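Local coordinates for zinc-binding protein TroA (Treponema pallidum, PDB 1K0F) that binds zinc in the periplasm with high affinity and specificity and hands it to the membrane permease of the TroABC transporter for import into the cytoplasm, at residues Val163-His168 with Glu181-Gln186; Asp169-Phe174 with Gly243-Asp248; Ala13-Asn18 with Gln137-Gln142. All blocks are in the same frame, centred on the assembly; numbering follows the deposited sequence.

Overall arrangement
From the N terminus, contact 3 comes first: it brings helix 10-20 against the long helix 129-156 and so closes a loop of 118 residues. It is complete before the other two begin, and its centre lies about 28 Å from that of contact 1, on the other side of the chain's centre. Contact 1 opens at 163-168 and closes at 181-186, pairing the strands of a beta-alpha-beta unit. Contact 2 starts between these segments, at 169-174, and ends only at 243-248, joining the start of helix 172-178 to the end of strand 240-245, so the two cross. Their centres are about 8 Å apart and they touch, bringing two zinc ligands, His168 and Asp248, close together.

Contact 1. Residues Val163-His168 with Glu181-Gln186; sequences VLVTAH and EVKGLQ
Val163-Thr166 and Glu181-Gly184 pair as neighbouring parallel strands, their axes 14° apart and 4.2 Å from each other at the closest point. The backbone supplies the polar part of the contact. Thr166 sits between two partners: its N donates to Lys183 O at 2.7 Å, with the donor lying in the carbonyl plane, and its O accepts from Leu185 N at 2.8 Å with an N-H...O angle of 157°. A bond from Lys183 N to Leu164 O is likely, though the position of that oxygen is doubtful, and the bond from Gln186 N to Ala167 O, where both chains have turned a corner, is weak. Between these bonds, Val165 CA approaches Lys183 O to 3.0 Å as a CA-H...O contact, a common accompaniment of parallel pairing.

Apolar contacts follow the alternation of the strands. On one face Val163 and Glu181 run alongside each other and point the same way, with CG2 of the valine 3.4 Å from CB of the glutamate. Val165 holds CG1 anti to its backbone N (chi1 175°), which leaves CG2 to reach Lys183 CB at 3.7 Å. On the reverse face Leu164 CD2 meets Val182 CG1 at 3.8 Å. Past the corner, CB of His168 packs on CB of Gln186, while the imidazole of His168, a zinc ligand, leads away from the pair and its ND1 bonds to Glu217.

Charges gather at the start of the second strand, where Glu181 OE2 pairs with Lys183 NZ at 3.3 Å and also with Arg209.

Helix 172-178 connects the two strands as a beta-alpha-beta unit and covers the Leu164/Val182 face, with Phe174 and Ser175 in contact. Helix 196-208 packs Leu202 and Phe205 against the face of Val163, Val165 and Lys183, and strand 213-217 adjoins strand 163-166 through Phe215.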
ATOM      1  N   VAL A 163      13.245  13.397  -4.571  1.00 34.63           N
ATOM      2  CA  VAL A 163      12.586  13.041  -5.824  1.00 34.99           C
ATOM      3  C   VAL A 163      12.625  11.523  -5.944  1.00 34.70           C
ATOM      4  O   VAL A 163      13.685  10.949  -6.190  1.00 35.38           O
ATOM      5  CB  VAL A 163      13.317  13.636  -7.047  1.00 34.58           C
ATOM      6  CG1 VAL A 163      12.643  13.180  -8.324  1.00 34.92           C
ATOM      7  CG2 VAL A 163      13.333  15.152  -6.962  1.00 36.12           C
ATOM      8  N   LEU A 164      11.487  10.865  -5.754  1.00 34.25           N
ATOM      9  CA  LEU A 164      11.458   9.409  -5.850  1.00 34.81           C
ATOM     10  C   LEU A 164      10.752   8.878  -7.092  1.00 33.24           C
ATOM     11  O   LEU A 164       9.615   9.240  -7.391  1.00 33.89           O
ATOM     12  CB  LEU A 164      10.815   8.805  -4.594  1.00 35.29           C
ATOM     13  CG  LEU A 164      10.232   7.388  -4.667  1.00 36.31           C
ATOM     14  CD1 LEU A 164      11.307   6.339  -4.401  1.00 35.71           C
ATOM     15  CD2 LEU A 164       9.117   7.275  -3.640  1.00 37.32           C
ATOM     16  N   VAL A 165      11.447   8.014  -7.816  1.00 31.24           N
ATOM     17  CA  VAL A 165      10.887   7.404  -9.008  1.00 30.33           C
ATOM     18  C   VAL A 165      10.814   5.918  -8.684  1.00 29.82           C
ATOM     19  O   VAL A 165      11.806   5.307  -8.283  1.00 28.28           O
ATOM     20  CB  VAL A 165      11.780   7.651 -10.247  1.00 29.42           C
ATOM     21  CG1 VAL A 165      11.226   6.897 -11.442  1.00 29.89           C
ATOM     22  CG2 VAL A 165      11.844   9.141 -10.556  1.00 28.35           C
ATOM     23  N   THR A 166       9.630   5.342  -8.845  1.00 30.09           N
ATOM     24  CA  THR A 166       9.423   3.937  -8.534  1.00 30.49           C
ATOM     25  C   THR A 166       8.703   3.171  -9.637  1.00 30.88           C
ATOM     26  O   THR A 166       8.316   3.744 -10.653  1.00 30.84           O
ATOM     27  CB  THR A 166       8.601   3.806  -7.256  1.00 30.41           C
ATOM     28  OG1 THR A 166       7.569   4.798  -7.268  1.00 29.70           O
ATOM     29  CG2 THR A 166       9.484   4.010  -6.028  1.00 32.03           C
ATOM     30  N   ALA A 167       8.521   1.873  -9.408  1.00 31.76           N
ATOM     31  CA  ALA A 167       7.845   0.977 -10.348  1.00 32.75           C
ATOM     32  C   ALA A 167       6.519   1.535 -10.898  1.00 33.77           C
ATOM     33  O   ALA A 167       6.330   1.586 -12.116  1.00 33.73           O
ATOM     34  CB  ALA A 167       7.607  -0.374  -9.680  1.00 32.16           C
ATOM     35  N   HIS A 168       5.601   1.925 -10.007  1.00 34.70           N
ATOM     36  CA  HIS A 168       4.313   2.493 -10.420  1.00 35.73           C
ATOM     37  C   HIS A 168       3.825   3.630  -9.504  1.00 35.98           C
ATOM     38  O   HIS A 168       4.297   3.765  -8.380  1.00 37.89           O
ATOM     39  CB  HIS A 168       3.247   1.376 -10.578  1.00 33.93           C
ATOM     40  CG  HIS A 168       2.561   0.967  -9.308  1.00 33.99           C
ATOM     41  ND1 HIS A 168       3.239   0.463  -8.221  1.00 34.90           N
ATOM     42  CD2 HIS A 168       1.246   0.914  -8.986  1.00 33.30           C
ATOM     43  CE1 HIS A 168       2.374   0.116  -7.282  1.00 32.77           C
ATOM     44  NE2 HIS A 168       1.159   0.377  -7.723  1.00 32.18           N
ATOM     45  N   GLU A 181       9.180  14.250  -4.504  1.00 42.55           N
ATOM     46  CA  GLU A 181       8.825  14.412  -5.897  1.00 42.43           C
ATOM     47  C   GLU A 181       8.760  12.976  -6.393  1.00 39.98           C
ATOM     48  O   GLU A 181       9.782  12.350  -6.657  1.00 39.36           O
ATOM     49  CB  GLU A 181       9.907  15.193  -6.644  1.00 45.10           C
ATOM     50  CG  GLU A 181       9.738  15.187  -8.151  1.00 48.39           C
ATOM     51  CD  GLU A 181       9.881  16.562  -8.757  1.00 51.05           C
ATOM     52  OE1 GLU A 181       9.673  17.562  -8.030  1.00 53.32           O
ATOM     53  OE2 GLU A 181      10.201  16.639  -9.962  1.00 51.31           O
ATOM     54  N   VAL A 182       7.557  12.438  -6.486  1.00 38.03           N
ATOM     55  CA  VAL A 182       7.424  11.068  -6.930  1.00 37.40           C
ATOM     56  C   VAL A 182       7.053  10.931  -8.395  1.00 38.19           C
ATOM     57  O   VAL A 182       6.422  11.807  -8.986  1.00 39.65           O
ATOM     58  CB  VAL A 182       6.397  10.324  -6.082  1.00 35.90           C
ATOM     59  CG1 VAL A 182       6.897  10.233  -4.656  1.00 34.11           C
ATOM     60  CG2 VAL A 182       5.056  11.035  -6.138  1.00 33.52           C
ATOM     61  N   LYS A 183       7.470   9.816  -8.974  1.00 37.36           N
ATOM     62  CA  LYS A 183       7.200   9.505 -10.362  1.00 36.90           C
ATOM     63  C   LYS A 183       7.235   7.994 -10.398  1.00 36.89           C
ATOM     64  O   LYS A 183       7.980   7.381  -9.642  1.00 37.36           O
ATOM     65  CB  LYS A 183       8.299  10.067 -11.259  1.00 38.28           C
ATOM     66  CG  LYS A 183       8.375  11.594 -11.294  1.00 42.10           C
ATOM     67  CD  LYS A 183       7.661  12.154 -12.525  1.00 44.34           C
ATOM     68  CE  LYS A 183       7.885  13.650 -12.705  1.00 45.39           C
ATOM     69  NZ  LYS A 183       8.800  14.203 -11.655  1.00 46.74           N
ATOM     70  N   GLY A 184       6.436   7.394 -11.267  1.00 37.10           N
ATOM     71  CA  GLY A 184       6.416   5.948 -11.353  1.00 37.84           C
ATOM     72  C   GLY A 184       6.409   5.470 -12.787  1.00 38.93           C
ATOM     73  O   GLY A 184       5.753   6.065 -13.634  1.00 38.00           O
ATOM     74  N   LEU A 185       7.147   4.399 -13.059  1.00 40.62           N
ATOM     75  CA  LEU A 185       7.214   3.849 -14.406  1.00 43.14           C
ATOM     76  C   LEU A 185       5.828   3.402 -14.873  1.00 46.19           C
ATOM     77  O   LEU A 185       5.531   3.435 -16.065  1.00 46.97           O
ATOM     78  CB  LEU A 185       8.201   2.675 -14.458  1.00 40.66           C
ATOM     79  CG  LEU A 185       8.766   2.331 -15.841  1.00 37.68           C
ATOM     80  CD1 LEU A 185       9.551   3.508 -16.378  1.00 37.01           C
ATOM     81  CD2 LEU A 185       9.641   1.100 -15.750  1.00 37.10           C
ATOM     82  N   GLN A 186       4.981   2.988 -13.938  1.00 48.25           N
ATOM     83  CA  GLN A 186       3.631   2.567 -14.282  1.00 51.62           C
ATOM     84  C   GLN A 186       2.668   3.518 -13.580  1.00 54.24           C
ATOM     85  O   GLN A 186       2.999   4.066 -12.536  1.00 54.03           O
ATOM     86  CB  GLN A 186       3.394   1.133 -13.834  1.00 53.33           C
ATOM     87  CG  GLN A 186       3.719   0.105 -14.897  1.00 56.42           C
ATOM     88  CD  GLN A 186       2.849  -1.128 -14.781  1.00 58.72           C
ATOM     89  OE1 GLN A 186       1.701  -1.136 -15.231  1.00 60.17           O
ATOM     90  NE2 GLN A 186       3.390  -2.185 -14.180  1.00 60.60           N
TER

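Contact 2. Residues Asp169-Phe174 with Gly243-Asp248; sequences DAFGYF and GELFSD
The ring of Phe171 brings CZ up against residues Leu245-Ser247. The approach is oblique: CZ lies 3.9 Å from Phe246 O and 4.3 Å from Leu245 CB, with Ser247 CA only slightly farther away. CB of Phe174 sits at the ring's edge, in its plane, and the ring of Phe105 stacks on that of Phe171. The second aromatic group, Phe246, has its CB bond turned away from segment 169-174; the part of Phe246 that touches Phe171 is its carbonyl O.

Phe171 occupies the N-cap position of helix 172-178. With CG anti to the carbonyl carbon (chi1 -64°), the side chain extends from the helix start toward the end of strand 240-245. CB of Leu245 points toward segment 169-174, and Leu245, like Phe171, touches Thr166 of strand 163-166, so the two side chains share a neighbour in that strand.

Ala170 makes a smaller van der Waals contact, its CB standing 4.2 Å from Ser247 CB and 4.1 Å from Asp248 OD1. No hydrogen bond joins the two segments; the polar end of Ser247 finds partners beyond them. Its OG bonds to Ser219 and to Glu217, and through Glu217, a second-shell residue, the serine is linked to the zinc ligand His168.

Asp248 OD1 has a weak hydrogen bond with His168 NE2, and the carboxylate also touches His37 and His102. These four residues are the zinc ligands, and in this zinc-free, closed form their side chains remain gathered. Three histidines and an aspartate held between two lobes form the zinc site of this solute-binding protein, and Asp248 brings the contact to its edge.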
ATOM      1  N   ASP A 169       2.898   4.449 -10.005  1.00 36.53           N
ATOM      2  CA  ASP A 169       2.340   5.607  -9.284  1.00 36.13           C
ATOM      3  C   ASP A 169       1.584   5.222  -8.024  1.00 33.97           C
ATOM      4  O   ASP A 169       0.366   5.401  -7.940  1.00 34.03           O
ATOM      5  CB  ASP A 169       1.395   6.388 -10.211  1.00 40.93           C
ATOM      6  CG  ASP A 169       1.694   7.885 -10.241  1.00 43.30           C
ATOM      7  OD1 ASP A 169       2.641   8.320  -9.540  1.00 43.25           O
ATOM      8  OD2 ASP A 169       0.975   8.616 -10.968  1.00 43.82           O
ATOM      9  N   ALA A 170       2.316   4.734  -7.033  1.00 30.95           N
ATOM     10  CA  ALA A 170       1.709   4.295  -5.792  1.00 29.37           C
ATOM     11  C   ALA A 170       2.217   5.036  -4.567  1.00 28.67           C
ATOM     12  O   ALA A 170       2.237   4.478  -3.479  1.00 29.85           O
ATOM     13  CB  ALA A 170       1.936   2.801  -5.617  1.00 29.39           C
ATOM     14  N   PHE A 171       2.622   6.285  -4.720  1.00 28.23           N
ATOM     15  CA  PHE A 171       3.112   7.011  -3.562  1.00 28.30           C
ATOM     16  C   PHE A 171       2.660   8.451  -3.559  1.00 28.33           C
ATOM     17  O   PHE A 171       3.262   9.293  -2.907  1.00 27.61           O
ATOM     18  CB  PHE A 171       4.637   6.941  -3.495  1.00 28.08           C
ATOM     19  CG  PHE A 171       5.171   5.548  -3.299  1.00 27.37           C
ATOM     20  CD1 PHE A 171       5.497   4.756  -4.395  1.00 26.87           C
ATOM     21  CD2 PHE A 171       5.361   5.033  -2.026  1.00 26.60           C
ATOM     22  CE1 PHE A 171       6.005   3.470  -4.226  1.00 27.00           C
ATOM     23  CE2 PHE A 171       5.872   3.743  -1.845  1.00 27.67           C
ATOM     24  CZ  PHE A 171       6.194   2.962  -2.948  1.00 27.30           C
ATOM     25  N   GLY A 172       1.592   8.731  -4.294  1.00 30.30           N
ATOM     26  CA  GLY A 172       1.067  10.085  -4.348  1.00 32.70           C
ATOM     27  C   GLY A 172       0.865  10.689  -2.963  1.00 34.28           C
ATOM     28  O   GLY A 172       1.351  11.793  -2.689  1.00 35.68           O
ATOM     29  N   TYR A 173       0.143   9.977  -2.093  1.00 33.12           N
ATOM     30  CA  TYR A 173      -0.095  10.462  -0.734  1.00 31.29           C
ATOM     31  C   TYR A 173       1.227  10.491   0.016  1.00 31.72           C
ATOM     32  O   TYR A 173       1.451  11.345   0.867  1.00 31.32           O
ATOM     33  CB  TYR A 173      -1.068   9.556   0.008  1.00 27.36           C
ATOM     34  CG  TYR A 173      -2.449   9.500  -0.591  1.00 24.71           C
ATOM     35  CD1 TYR A 173      -3.554   9.976   0.107  1.00 23.83           C
ATOM     36  CD2 TYR A 173      -2.665   8.895  -1.823  1.00 25.18           C
ATOM     37  CE1 TYR A 173      -4.842   9.833  -0.404  1.00 23.07           C
ATOM     38  CE2 TYR A 173      -3.943   8.749  -2.333  1.00 22.18           C
ATOM     39  CZ  TYR A 173      -5.024   9.214  -1.629  1.00 22.07           C
ATOM     40  OH  TYR A 173      -6.284   9.031  -2.147  1.00 24.73           O
ATOM     41  N   PHE A 174       2.102   9.544  -0.300  1.00 32.58           N
ATOM     42  CA  PHE A 174       3.407   9.492   0.343  1.00 33.07           C
ATOM     43  C   PHE A 174       4.117  10.810   0.020  1.00 33.44           C
ATOM     44  O   PHE A 174       4.756  11.418   0.883  1.00 32.89           O
ATOM     45  CB  PHE A 174       4.214   8.298  -0.187  1.00 32.07           C
ATOM     46  CG  PHE A 174       5.630   8.243   0.320  1.00 30.63           C
ATOM     47  CD1 PHE A 174       5.919   7.682   1.561  1.00 28.48           C
ATOM     48  CD2 PHE A 174       6.675   8.767  -0.445  1.00 30.04           C
ATOM     49  CE1 PHE A 174       7.224   7.645   2.033  1.00 28.50           C
ATOM     50  CE2 PHE A 174       7.982   8.736   0.016  1.00 28.52           C
ATOM     51  CZ  PHE A 174       8.260   8.177   1.255  1.00 28.52           C
ATOM     52  N   GLY A 243      16.723  -0.021  -3.828  1.00 22.63           N
ATOM     53  CA  GLY A 243      16.080  -0.945  -2.930  1.00 20.87           C
ATOM     54  C   GLY A 243      14.750  -1.326  -3.511  1.00 21.81           C
ATOM     55  O   GLY A 243      14.238  -0.655  -4.400  1.00 22.30           O
ATOM     56  N   GLU A 244      14.194  -2.420  -3.021  1.00 22.17           N
ATOM     57  CA  GLU A 244      12.900  -2.866  -3.490  1.00 21.84           C
ATOM     58  C   GLU A 244      11.899  -2.283  -2.543  1.00 21.30           C
ATOM     59  O   GLU A 244      12.046  -2.415  -1.341  1.00 22.43           O
ATOM     60  CB  GLU A 244      12.806  -4.379  -3.450  1.00 22.40           C
ATOM     61  CG  GLU A 244      11.871  -4.927  -4.486  1.00 24.15           C
ATOM     62  CD  GLU A 244      11.512  -6.355  -4.216  1.00 24.71           C
ATOM     63  OE1 GLU A 244      12.025  -6.903  -3.221  1.00 26.34           O
ATOM     64  OE2 GLU A 244      10.720  -6.934  -4.985  1.00 26.50           O
ATOM     65  N   LEU A 245      10.873  -1.640  -3.066  1.00 20.80           N
ATOM     66  CA  LEU A 245       9.903  -1.057  -2.175  1.00 21.10           C
ATOM     67  C   LEU A 245       8.602  -1.842  -2.136  1.00 21.93           C
ATOM     68  O   LEU A 245       8.304  -2.643  -3.036  1.00 20.84           O
ATOM     69  CB  LEU A 245       9.649   0.392  -2.577  1.00 21.32           C
ATOM     70  CG  LEU A 245      10.911   1.261  -2.623  1.00 21.31           C
ATOM     71  CD1 LEU A 245      10.519   2.717  -2.825  1.00 22.69           C
ATOM     72  CD2 LEU A 245      11.701   1.099  -1.339  1.00 23.01           C
ATOM     73  N   PHE A 246       7.844  -1.629  -1.066  1.00 21.18           N
ATOM     74  CA  PHE A 246       6.560  -2.288  -0.903  1.00 21.94           C
ATOM     75  C   PHE A 246       5.536  -1.306  -1.404  1.00 22.95           C
ATOM     76  O   PHE A 246       5.374  -0.239  -0.824  1.00 26.62           O
ATOM     77  CB  PHE A 246       6.297  -2.592   0.565  1.00 21.06           C
ATOM     78  CG  PHE A 246       7.159  -3.677   1.113  1.00 19.61           C
ATOM     79  CD1 PHE A 246       7.013  -4.980   0.659  1.00 19.39           C
ATOM     80  CD2 PHE A 246       8.158  -3.386   2.019  1.00 17.67           C
ATOM     81  CE1 PHE A 246       7.857  -5.975   1.093  1.00 20.05           C
ATOM     82  CE2 PHE A 246       9.008  -4.369   2.459  1.00 17.92           C
ATOM     83  CZ  PHE A 246       8.864  -5.669   1.998  1.00 17.09           C
ATOM     84  N   SER A 247       4.860  -1.646  -2.492  1.00 22.85           N
ATOM     85  CA  SER A 247       3.859  -0.747  -3.028  1.00 23.55           C
ATOM     86  C   SER A 247       2.490  -1.127  -2.496  1.00 24.36           C
ATOM     87  O   SER A 247       1.997  -0.525  -1.538  1.00 25.12           O
ATOM     88  CB  SER A 247       3.856  -0.792  -4.551  1.00 24.66           C
ATOM     89  OG  SER A 247       4.421  -1.993  -5.034  1.00 27.61           O
ATOM     90  N   ASP A 248       1.872  -2.130  -3.106  1.00 24.71           N
ATOM     91  CA  ASP A 248       0.555  -2.559  -2.667  1.00 23.99           C
ATOM     92  C   ASP A 248       0.635  -3.766  -1.746  1.00 22.91           C
ATOM     93  O   ASP A 248      -0.330  -4.079  -1.051  1.00 22.52           O
ATOM     94  CB  ASP A 248      -0.329  -2.915  -3.869  1.00 26.74           C
ATOM     95  CG  ASP A 248      -0.135  -1.971  -5.049  1.00 27.27           C
ATOM     96  OD1 ASP A 248      -0.048  -0.744  -4.832  1.00 26.36           O
ATOM     97  OD2 ASP A 248      -0.078  -2.466  -6.200  1.00 28.49           O
TER

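Contact 3. Residues Ala13-Asn18 with Gln137-Gln142; sequences ADAVKN and QAYQQQ
Tyr139 of the long helix 129-156 reaches Asp14, Ala15 and Asn18 of helix 10-20, forming a helix-helix packing contact away from the zinc site. The short axes pass 10.1 Å apart at 132°, and a single aromatic side chain carries most of the contact. Its CG is anti to the backbone N (chi1 -176°), which carries the ring toward helix 10-20.

At the far end of the ring, Tyr139 OH donates at 2.7 Å to Asp14 OD2, which accepts through its anti lone pair. Asn18 covers one face. Its CB makes a CH-pi contact, 3.9 Å from the ring centroid and offset toward the rim, and its amide stacks almost flat, 15° from the ring plane. Ala15 CB adds an apolar contact with Tyr139 CE2 at 3.5 Å. Tyr260 of helix 260-273 touches both Asp14 and Tyr139, while Val114 of helix 107-124 also packs on the tyrosine.

Within helix 10-20, Asn18 ND2 bonds weakly to Asp14 O at 2.7 Å, which helps to fix the rotation of the amide over the ring. The buried carboxylate of Asp14 thus accepts a hydrogen bond from the phenol of the partner helix, a bond that would be expected to favour its charged form and that holds the end of the ring in place.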
ATOM      1  N   ALA A  13      -4.976  -6.803   6.739  1.00 25.66           N
ATOM      2  CA  ALA A  13      -4.727  -7.998   7.536  1.00 26.10           C
ATOM      3  C   ALA A  13      -3.883  -7.626   8.739  1.00 26.72           C
ATOM      4  O   ALA A  13      -4.071  -8.163   9.835  1.00 26.13           O
ATOM      5  CB  ALA A  13      -4.007  -9.055   6.698  1.00 24.52           C
ATOM      6  N   ASP A  14      -2.946  -6.703   8.542  1.00 25.80           N
ATOM      7  CA  ASP A  14      -2.107  -6.297   9.642  1.00 26.97           C
ATOM      8  C   ASP A  14      -2.950  -5.601  10.689  1.00 27.04           C
ATOM      9  O   ASP A  14      -2.853  -5.904  11.875  1.00 28.37           O
ATOM     10  CB  ASP A  14      -1.003  -5.365   9.188  1.00 28.18           C
ATOM     11  CG  ASP A  14      -0.034  -5.058  10.298  1.00 30.57           C
ATOM     12  OD1 ASP A  14       0.743  -5.968  10.670  1.00 32.34           O
ATOM     13  OD2 ASP A  14      -0.058  -3.921  10.816  1.00 31.77           O
ATOM     14  N   ALA A  15      -3.786  -4.673  10.247  1.00 24.97           N
ATOM     15  CA  ALA A  15      -4.635  -3.951  11.175  1.00 24.63           C
ATOM     16  C   ALA A  15      -5.526  -4.935  11.923  1.00 25.79           C
ATOM     17  O   ALA A  15      -5.791  -4.770  13.110  1.00 28.19           O
ATOM     18  CB  ALA A  15      -5.466  -2.952  10.428  1.00 22.15           C
ATOM     19  N   VAL A  16      -5.982  -5.967  11.226  1.00 25.75           N
ATOM     20  CA  VAL A  16      -6.834  -6.974  11.836  1.00 24.29           C
ATOM     21  C   VAL A  16      -6.043  -7.704  12.926  1.00 22.37           C
ATOM     22  O   VAL A  16      -6.448  -7.729  14.081  1.00 22.34           O
ATOM     23  CB  VAL A  16      -7.325  -7.991  10.775  1.00 25.70           C
ATOM     24  CG1 VAL A  16      -7.890  -9.231  11.445  1.00 26.29           C
ATOM     25  CG2 VAL A  16      -8.378  -7.352   9.894  1.00 26.94           C
ATOM     26  N   LYS A  17      -4.912  -8.288  12.537  1.00 19.68           N
ATOM     27  CA  LYS A  17      -4.043  -9.021  13.450  1.00 18.11           C
ATOM     28  C   LYS A  17      -3.819  -8.296  14.775  1.00 17.45           C
ATOM     29  O   LYS A  17      -4.008  -8.856  15.857  1.00 13.93           O
ATOM     30  CB  LYS A  17      -2.687  -9.263  12.784  1.00 16.82           C
ATOM     31  CG  LYS A  17      -2.748 -10.226  11.617  1.00 17.71           C
ATOM     32  CD  LYS A  17      -1.444 -10.955  11.428  1.00 17.48           C
ATOM     33  CE  LYS A  17      -0.735 -10.474  10.176  1.00 17.96           C
ATOM     34  NZ  LYS A  17      -0.577 -11.571   9.187  1.00 20.58           N
ATOM     35  N   ASN A  18      -3.415  -7.038  14.673  1.00 18.93           N
ATOM     36  CA  ASN A  18      -3.134  -6.224  15.841  1.00 20.64           C
ATOM     37  C   ASN A  18      -4.363  -5.996  16.701  1.00 21.86           C
ATOM     38  O   ASN A  18      -4.270  -6.029  17.926  1.00 21.81           O
ATOM     39  CB  ASN A  18      -2.551  -4.889  15.402  1.00 20.22           C
ATOM     40  CG  ASN A  18      -1.157  -5.023  14.837  1.00 20.31           C
ATOM     41  OD1 ASN A  18      -0.203  -5.258  15.570  1.00 24.23           O
ATOM     42  ND2 ASN A  18      -1.032  -4.889  13.527  1.00 20.74           N
ATOM     43  N   GLN A 137      -6.380   1.255  19.903  1.00 37.68           N
ATOM     44  CA  GLN A 137      -5.663   2.469  20.284  1.00 36.15           C
ATOM     45  C   GLN A 137      -4.174   2.221  20.202  1.00 33.98           C
ATOM     46  O   GLN A 137      -3.436   2.992  19.590  1.00 33.11           O
ATOM     47  CB  GLN A 137      -6.019   2.885  21.700  1.00 37.66           C
ATOM     48  CG  GLN A 137      -7.481   3.148  21.905  1.00 40.55           C
ATOM     49  CD  GLN A 137      -7.860   3.104  23.362  1.00 44.28           C
ATOM     50  OE1 GLN A 137      -9.031   3.236  23.713  1.00 47.55           O
ATOM     51  NE2 GLN A 137      -6.864   2.920  24.229  1.00 46.19           N
ATOM     52  N   ALA A 138      -3.736   1.139  20.826  1.00 33.35           N
ATOM     53  CA  ALA A 138      -2.333   0.795  20.801  1.00 32.81           C
ATOM     54  C   ALA A 138      -1.909   0.871  19.345  1.00 34.08           C
ATOM     55  O   ALA A 138      -1.202   1.798  18.951  1.00 34.83           O
ATOM     56  CB  ALA A 138      -2.127  -0.602  21.344  1.00 31.36           C
ATOM     57  N   TYR A 139      -2.377  -0.081  18.542  1.00 34.91           N
ATOM     58  CA  TYR A 139      -2.037  -0.129  17.122  1.00 36.89           C
ATOM     59  C   TYR A 139      -2.033   1.242  16.430  1.00 36.54           C
ATOM     60  O   TYR A 139      -1.271   1.475  15.489  1.00 35.01           O
ATOM     61  CB  TYR A 139      -2.984  -1.090  16.395  1.00 37.05           C
ATOM     62  CG  TYR A 139      -2.650  -1.292  14.931  1.00 39.24           C
ATOM     63  CD1 TYR A 139      -1.388  -1.740  14.529  1.00 39.67           C
ATOM     64  CD2 TYR A 139      -3.607  -1.060  13.947  1.00 39.88           C
ATOM     65  CE1 TYR A 139      -1.101  -1.957  13.176  1.00 40.58           C
ATOM     66  CE2 TYR A 139      -3.331  -1.273  12.604  1.00 39.75           C
ATOM     67  CZ  TYR A 139      -2.085  -1.720  12.224  1.00 40.18           C
ATOM     68  OH  TYR A 139      -1.850  -1.942  10.889  1.00 41.55           O
ATOM     69  N   GLN A 140      -2.879   2.154  16.891  1.00 37.77           N
ATOM     70  CA  GLN A 140      -2.911   3.478  16.287  1.00 40.42           C
ATOM     71  C   GLN A 140      -1.674   4.235  16.738  1.00 40.50           C
ATOM     72  O   GLN A 140      -1.034   4.927  15.947  1.00 40.05           O
ATOM     73  CB  GLN A 140      -4.175   4.239  16.705  1.00 42.65           C
ATOM     74  CG  GLN A 140      -5.088   4.636  15.539  1.00 45.40           C
ATOM     75  CD  GLN A 140      -4.313   5.062  14.296  1.00 48.05           C
ATOM     76  OE1 GLN A 140      -4.285   4.348  13.289  1.00 48.99           O
ATOM     77  NE2 GLN A 140      -3.678   6.229  14.361  1.00 49.66           N
ATOM     78  N   GLN A 141      -1.342   4.091  18.015  1.00 40.40           N
ATOM     79  CA  GLN A 141      -0.170   4.745  18.570  1.00 42.21           C
ATOM     80  C   GLN A 141       1.049   4.346  17.762  1.00 42.60           C
ATOM     81  O   GLN A 141       1.980   5.127  17.601  1.00 43.91           O
ATOM     82  CB  GLN A 141       0.017   4.319  20.017  1.00 42.96           C
ATOM     83  CG  GLN A 141      -1.252   4.404  20.817  1.00 44.77           C
ATOM     84  CD  GLN A 141      -1.111   5.353  21.970  1.00 45.85           C
ATOM     85  OE1 GLN A 141      -0.124   6.081  22.066  1.00 48.83           O
ATOM     86  NE2 GLN A 141      -2.090   5.351  22.859  1.00 44.46           N
ATOM     87  N   GLN A 142       1.041   3.110  17.271  1.00 43.22           N
ATOM     88  CA  GLN A 142       2.138   2.606  16.457  1.00 43.23           C
ATOM     89  C   GLN A 142       2.102   3.378  15.148  1.00 42.39           C
ATOM     90  O   GLN A 142       3.139   3.794  14.628  1.00 42.97           O
ATOM     91  CB  GLN A 142       1.963   1.106  16.188  1.00 46.07           C
ATOM     92  CG  GLN A 142       2.431   0.188  17.327  1.00 47.88           C
ATOM     93  CD  GLN A 142       2.106  -1.285  17.079  1.00 49.24           C
ATOM     94  OE1 GLN A 142       2.695  -1.925  16.203  1.00 50.05           O
ATOM     95  NE2 GLN A 142       1.166  -1.822  17.851  1.00 48.60           N
TER